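Peptidoglycan-recognition protein-LC isoform LCa (Drosophila melanogaster, PDB 2F2L) acts as a cell-surface receptor for Gram-negative peptidoglycan that activates the fly imd/Relish immune pathway, this chain being its extracellular amidase-like domain. Local coordinates at residues G25-P31 against Y136-S141; L116-R120 against S159-W163. All blocks are in the same frame, centred on the assembly; numbering follows the deposited sequence.

Contact 1: residues G25-P31 against Y136-S141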
loop_
_atom_site.group_PDB
_atom_site.type_symbol
_atom_site.label_atom_id
_atom_site.label_comp_id
_atom_site.label_asym_id
_atom_site.label_seq_id
_atom_site.Cartn_x
_atom_site.Cartn_y
_atom_site.Cartn_z
ATOM N N GLY A 25 -11.288 11.683 24.409
ATOM C CA GLY A 25 -11.807 10.973 25.579
ATOM C C GLY A 25 -12.347 9.596 25.234
ATOM O O GLY A 25 -12.804 8.855 26.109
ATOM N N LEU A 26 -12.272 9.245 23.955
ATOM C CA LEU A 26 -12.898 8.023 23.456
ATOM C C LEU A 26 -12.009 7.281 22.452
ATOM O O LEU A 26 -11.506 7.873 21.492
ATOM C CB LEU A 26 -14.224 8.379 22.800
ATOM C CG LEU A 26 -15.069 7.230 22.249
ATOM C CD1 LEU A 26 -15.515 6.315 23.362
ATOM C CD2 LEU A 26 -16.270 7.794 21.508
ATOM N N VAL A 27 -11.831 5.987 22.677
ATOM C CA VAL A 27 -11.112 5.110 21.754
ATOM C C VAL A 27 -12.061 3.986 21.362
ATOM O O VAL A 27 -12.698 3.378 22.236
ATOM C CB VAL A 27 -9.818 4.541 22.397
ATOM C CG1 VAL A 27 -9.065 3.633 21.417
ATOM C CG2 VAL A 27 -8.935 5.671 22.850
ATOM N N ILE A 28 -12.178 3.716 20.059
ATOM C CA ILE A 28 -13.174 2.770 19.533
ATOM C C ILE A 28 -12.511 1.573 18.859
ATOM O O ILE A 28 -11.619 1.731 17.992
ATOM C CB ILE A 28 -14.113 3.461 18.519
ATOM C CG1 ILE A 28 -14.906 4.578 19.210
ATOM C CG2 ILE A 28 -15.097 2.470 17.913
ATOM C CD1 ILE A 28 -15.509 5.576 18.245
ATOM N N ALA A 29 -12.942 0.375 19.254
ATOM C CA ALA A 29 -12.421 -0.853 18.666
ATOM C C ALA A 29 -13.336 -1.335 17.540
ATOM O O ALA A 29 -14.555 -1.216 17.628
ATOM C CB ALA A 29 -12.240 -1.926 19.721
ATOM N N LEU A 30 -12.729 -1.821 16.465
ATOM C CA LEU A 30 -13.465 -2.313 15.311
ATOM C C LEU A 30 -12.739 -3.517 14.693
ATOM O O LEU A 30 -11.518 -3.616 14.777
ATOM C CB LEU A 30 -13.617 -1.235 14.224
ATOM C CG LEU A 30 -14.112 0.170 14.563
ATOM C CD1 LEU A 30 -12.952 1.126 14.765
ATOM C CD2 LEU A 30 -15.010 0.687 13.459
ATOM N N PRO A 31 -13.492 -4.423 14.056
ATOM C CA PRO A 31 -12.875 -5.464 13.239
ATOM C C PRO A 31 -12.611 -4.941 11.822
ATOM O O PRO A 31 -13.319 -4.046 11.359
ATOM C CB PRO A 31 -13.946 -6.552 13.224
ATOM C CG PRO A 31 -15.223 -5.770 13.243
ATOM C CD PRO A 31 -14.957 -4.534 14.060
ATOM N N TYR A 136 -9.989 8.226 29.688
ATOM C CA TYR A 136 -10.651 7.801 28.447
ATOM C C TYR A 136 -11.587 6.618 28.659
ATOM O O TYR A 136 -11.391 5.790 29.554
ATOM C CB TYR A 136 -9.635 7.404 27.375
ATOM C CG TYR A 136 -8.839 6.152 27.696
ATOM C CD1 TYR A 136 -9.223 4.911 27.202
ATOM C CD2 TYR A 136 -7.692 6.210 28.494
ATOM C CE1 TYR A 136 -8.503 3.764 27.506
ATOM C CE2 TYR A 136 -6.966 5.069 28.797
ATOM C CZ TYR A 136 -7.374 3.845 28.304
ATOM O OH TYR A 136 -6.635 2.708 28.594
ATOM N N ARG A 137 -12.579 6.541 27.785
ATOM C CA ARG A 137 -13.390 5.359 27.612
ATOM C C ARG A 137 -12.918 4.583 26.361
ATOM O O ARG A 137 -12.677 5.173 25.296
ATOM C CB ARG A 137 -14.844 5.804 27.483
ATOM C CG ARG A 137 -15.784 4.774 26.952
ATOM C CD ARG A 137 -17.189 5.375 26.809
ATOM N NE ARG A 137 -18.131 4.393 26.279
ATOM C CZ ARG A 137 -19.316 4.673 25.753
ATOM N NH1 ARG A 137 -19.726 5.933 25.631
ATOM N NH2 ARG A 137 -20.077 3.670 25.321
ATOM N N PHE A 138 -12.765 3.267 26.509
ATOM C CA PHE A 138 -12.464 2.352 25.396
ATOM C C PHE A 138 -13.747 1.549 25.177
ATOM O O PHE A 138 -14.299 0.973 26.126
ATOM C CB PHE A 138 -11.273 1.468 25.786
ATOM C CG PHE A 138 -10.740 0.557 24.685
ATOM C CD1 PHE A 138 -10.831 0.888 23.335
ATOM C CD2 PHE A 138 -10.089 -0.620 25.030
ATOM C CE1 PHE A 138 -10.327 0.039 22.351
ATOM C CE2 PHE A 138 -9.579 -1.480 24.047
ATOM C CZ PHE A 138 -9.688 -1.140 22.703
ATOM N N THR A 139 -14.274 1.552 23.958
ATOM C CA THR A 139 -15.544 0.860 23.691
ATOM C C THR A 139 -15.602 0.207 22.324
ATOM O O THR A 139 -14.729 0.412 21.493
ATOM C CB THR A 139 -16.758 1.803 23.854
ATOM O OG1 THR A 139 -17.967 1.030 23.893
ATOM C CG2 THR A 139 -16.848 2.788 22.751
ATOM N N ALA A 140 -16.650 -0.586 22.122
ATOM C CA ALA A 140 -16.903 -1.264 20.871
ATOM C C ALA A 140 -17.678 -0.361 19.951
ATOM O O ALA A 140 -18.658 0.297 20.358
ATOM C CB ALA A 140 -17.682 -2.548 21.112
ATOM N N SER A 141 -17.249 -0.348 18.695
ATOM C CA SER A 141 -17.999 0.305 17.643
ATOM C C SER A 141 -19.446 -0.180 17.598
ATOM O O SER A 141 -20.349 0.602 17.315
ATOM C CB SER A 141 -17.309 0.103 16.289
ATOM O OG SER A 141 -17.277 -1.262 15.924
#

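Contact 2: residues L116-R120 against S159-W163. With HSQ (2-acetylamino-2-deoxy-alpha-L-idopyranose), chain D.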
loop_
_atom_site.group_PDB
_atom_site.type_symbol
_atom_site.label_atom_id
_atom_site.label_comp_id
_atom_site.label_asym_id
_atom_site.label_seq_id
_atom_site.Cartn_x
_atom_site.Cartn_y
_atom_site.Cartn_z
ATOM N N LEU A 116 -3.996 -8.304 22.046
ATOM C CA LEU A 116 -4.537 -7.765 23.281
ATOM C C LEU A 116 -3.469 -7.072 24.106
ATOM O O LEU A 116 -3.710 -5.998 24.637
ATOM C CB LEU A 116 -5.165 -8.879 24.117
ATOM C CG LEU A 116 -6.266 -9.704 23.444
ATOM C CD1 LEU A 116 -6.676 -10.857 24.344
ATOM C CD2 LEU A 116 -7.464 -8.821 23.084
ATOM N N SER A 117 -2.291 -7.679 24.240
ATOM C CA SER A 117 -1.228 -7.045 25.028
ATOM C C SER A 117 -0.717 -5.740 24.398
ATOM O O SER A 117 -0.449 -4.778 25.120
ATOM C CB SER A 117 -0.073 -8.007 25.277
ATOM O OG SER A 117 0.346 -8.601 24.070
ATOM N N VAL A 118 -0.584 -5.687 23.070
ATOM C CA VAL A 118 -0.065 -4.460 22.441
ATOM C C VAL A 118 -1.086 -3.311 22.498
ATOM O O VAL A 118 -0.705 -2.133 22.491
ATOM C CB VAL A 118 0.444 -4.679 20.986
ATOM C CG1 VAL A 118 -0.703 -4.788 20.006
ATOM C CG2 VAL A 118 1.385 -3.540 20.587
ATOM N N THR A 119 -2.370 -3.657 22.555
ATOM C CA THR A 119 -3.424 -2.682 22.801
ATOM C C THR A 119 -3.215 -1.931 24.100
ATOM O O THR A 119 -3.445 -0.730 24.150
ATOM C CB THR A 119 -4.801 -3.355 22.842
ATOM O OG1 THR A 119 -5.061 -4.004 21.589
ATOM C CG2 THR A 119 -5.891 -2.354 23.129
ATOM N N ARG A 120 -2.801 -2.638 25.159
ATOM C CA ARG A 120 -2.476 -1.996 26.435
ATOM C C ARG A 120 -1.325 -0.992 26.277
ATOM O O ARG A 120 -1.411 0.146 26.754
ATOM C CB ARG A 120 -2.080 -3.041 27.482
ATOM C CG ARG A 120 -3.179 -4.021 27.877
ATOM C CD ARG A 120 -2.656 -4.994 28.927
ATOM N NE ARG A 120 -3.731 -5.719 29.601
ATOM C CZ ARG A 120 -4.042 -7.006 29.413
ATOM N NH1 ARG A 120 -3.369 -7.774 28.546
ATOM N NH2 ARG A 120 -5.042 -7.541 30.117
ATOM N N SER A 159 -13.034 -9.856 24.871
ATOM C CA SER A 159 -11.644 -9.872 25.341
ATOM C C SER A 159 -11.242 -8.627 26.145
ATOM O O SER A 159 -10.274 -8.672 26.910
ATOM C CB SER A 159 -10.690 -10.060 24.150
ATOM O OG SER A 159 -11.117 -11.149 23.331
ATOM N N PHE A 160 -11.976 -7.526 25.970
ATOM C CA PHE A 160 -11.736 -6.286 26.723
ATOM C C PHE A 160 -12.757 -6.040 27.833
ATOM O O PHE A 160 -12.669 -5.051 28.553
ATOM C CB PHE A 160 -11.778 -5.075 25.785
ATOM C CG PHE A 160 -10.835 -5.164 24.635
ATOM C CD1 PHE A 160 -9.475 -5.292 24.849
ATOM C CD2 PHE A 160 -11.306 -5.090 23.334
ATOM C CE1 PHE A 160 -8.596 -5.356 23.787
ATOM C CE2 PHE A 160 -10.442 -5.147 22.268
ATOM C CZ PHE A 160 -9.080 -5.275 22.489
ATOM N N ALA A 161 -13.711 -6.948 27.984
ATOM C CA ALA A 161 -14.857 -6.731 28.878
ATOM C C ALA A 161 -14.493 -6.437 30.336
ATOM O O ALA A 161 -15.186 -5.664 30.996
ATOM C CB ALA A 161 -15.822 -7.915 28.794
ATOM N N ASN A 162 -13.411 -7.030 30.832
ATOM C CA ASN A 162 -12.953 -6.774 32.207
ATOM C C ASN A 162 -11.903 -5.669 32.374
ATOM O O ASN A 162 -11.405 -5.462 33.475
ATOM C CB ASN A 162 -12.502 -8.074 32.912
ATOM C CG ASN A 162 -11.360 -8.808 32.197
ATOM O OD1 ASN A 162 -10.847 -8.367 31.167
ATOM N ND2 ASN A 162 -11.007 -9.984 32.736
ATOM N N TRP A 163 -11.593 -4.926 31.307
ATOM C CA TRP A 163 -10.615 -3.842 31.402
ATOM C C TRP A 163 -11.250 -2.617 32.039
ATOM O O TRP A 163 -12.387 -2.275 31.732
ATOM C CB TRP A 163 -10.071 -3.466 30.023
ATOM C CG TRP A 163 -9.193 -4.494 29.400
ATOM C CD1 TRP A 163 -9.163 -5.837 29.667
ATOM C CD2 TRP A 163 -8.229 -4.265 28.373
ATOM N NE1 TRP A 163 -8.225 -6.455 28.870
ATOM C CE2 TRP A 163 -7.637 -5.512 28.066
ATOM C CE3 TRP A 163 -7.804 -3.123 27.674
ATOM C CZ2 TRP A 163 -6.642 -5.647 27.091
ATOM C CZ3 TRP A 163 -6.812 -3.263 26.709
ATOM C CH2 TRP A 163 -6.248 -4.512 26.427
HETATM C C1 HSQ D . -9.625 -10.112 33.154
HETATM C C2 HSQ D . -8.482 -9.445 33.907
HETATM C C3 HSQ D . -7.413 -10.426 34.432
HETATM C C4 HSQ D . -7.660 -11.932 34.239
HETATM C C5 HSQ D . -8.697 -12.286 33.166
HETATM C C6 HSQ D . -8.281 -13.396 32.201
HETATM C C7 HSQ D . -7.153 -7.424 33.416
HETATM C C8 HSQ D . -5.720 -7.671 33.819
HETATM N N2 HSQ D . -7.856 -8.486 32.999
HETATM O O3 HSQ D . -7.208 -10.188 35.814
HETATM O O4 HSQ D . -6.429 -12.579 33.993
HETATM O O5 HSQ D . -9.032 -11.152 32.401
HETATM O O6 HSQ D . -9.386 -13.688 31.367
HETATM O O7 HSQ D . -7.634 -6.283 33.458
#

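Contact 1: residues G25-P31 against Y136-S141
Val27 and Phe138 meet on neighbouring parallel strands of the mixed sheet in this amidase-family domain. Strands 26-31 and 136-140 run 4.7 Å apart at the closest approach of their axes, with their directions 23° apart. Backbone bonds alternate between them: Val27 N donates to Arg137 O, Thr139 N to Val27 O, and Ala29 N to Thr139 O. The Phe138 side chain leans across from its own strand toward Val27 and Ala29. Its CB lies at the edge of the Tyr136 ring, near that ring's plane. CG then stands anti to the backbone N (chi1 -174°), which swings the ring toward strand 26-31. There CD1 comes 3.3 Å from Val27 O, the carbonyl oxygen lying at the ring edge, and 3.8 Å from Val27 CG1. Further out, CE1 rests 3.8 Å from Ala29 CB, and CZ, at the tip, is 4.0 Å from the same methyl. On the other face of the sheet, Leu26 CD1 packs 3.8 Å from Thr139 CG2 and also touches CG and CD of the extended Arg137 chain. Toward the C-terminal ends, Ser141 N donates to Ala29 O at 3.0 Å, carrying the pairing into the first turn of helix 141-144, for which Ala140 is the N-cap residue. Ser141 CB meets Ile28 CG2 at 3.6 Å, and its OG is hydrogen-bonded to Tyr157 OH. Strand 136-140 is the outermost on this side within the chain, whereas strand 24-31 is bonded along its other edge to strand 98-102. Helix 113-128 packs on the face with Val27 and Phe138, through Leu123 and Thr119; helix 141-144 packs on the face with Ile28 and Thr139, through Leu144.

Contact 2: residues L116-R120 against S159-W163
Trp163, Leu116 and Arg120 carry most of this contact, in which the loop after helix 154-158 folds against helix 113-128 on the outside of the amidase-like fold. A type I beta turn from Phe160 to Trp163, closed by Trp163 N donating to Phe160 O, brings both aromatic rings round to the helix. The indole is sandwiched: Phe160 CD1 sits 3.5 Å above one face, near the rim, while Arg120 NE lies over the opposite face. The Arg120 chain is extended from CG to NE and passes across the six-membered ring, its CG 3.4 Å from Trp163 CH2. Guanidinium and indole planes are only 24° apart, and Trp163 CZ2 lies 3.7 Å above the centre of the guanidinium group. At the indole edge, Leu116 O approaches CH2 close to the ring plane. Three residues on, Thr119 CG2 touches both aromatic rings, 3.8 Å from Trp163 CZ3; its OG1 is hydrogen-bonded to Tyr102 OH. Leu116 reaches the start of the loop with one branch, CD2, which touches Ser159 CB at 3.6 Å and Phe160 CE1 at 3.7 Å. Asn162, an N-glycosylation site within the turn, carries a sugar modelled as 2-acetylamino-2-deoxy-alpha-L-idopyranose (HSQ), its ND2 joined covalently to C1 of HSQ at 1.4 Å.

The two contacts interleave along the chain, in the order 25-31, 116-120, 136-141, 159-163, and their centres lie about 11 Å apart. Contact 1 builds one side of the mixed sheet; contact 2 joins helix 113-128, which covers one sheet face, to the C-terminal loop. They touch directly at Phe138, whose CE2 is 3.9 Å from both Phe160 CD1 and Thr119 CG2, so sheet, helix and loop share one continuous apolar layer. Trp166 extends it by meeting the rings of both Phe138 and Phe160. The C-terminal segment thus packs against the helix and the sheet edge, on a part of the domain away from the muropeptide, which contacts helix 40-57.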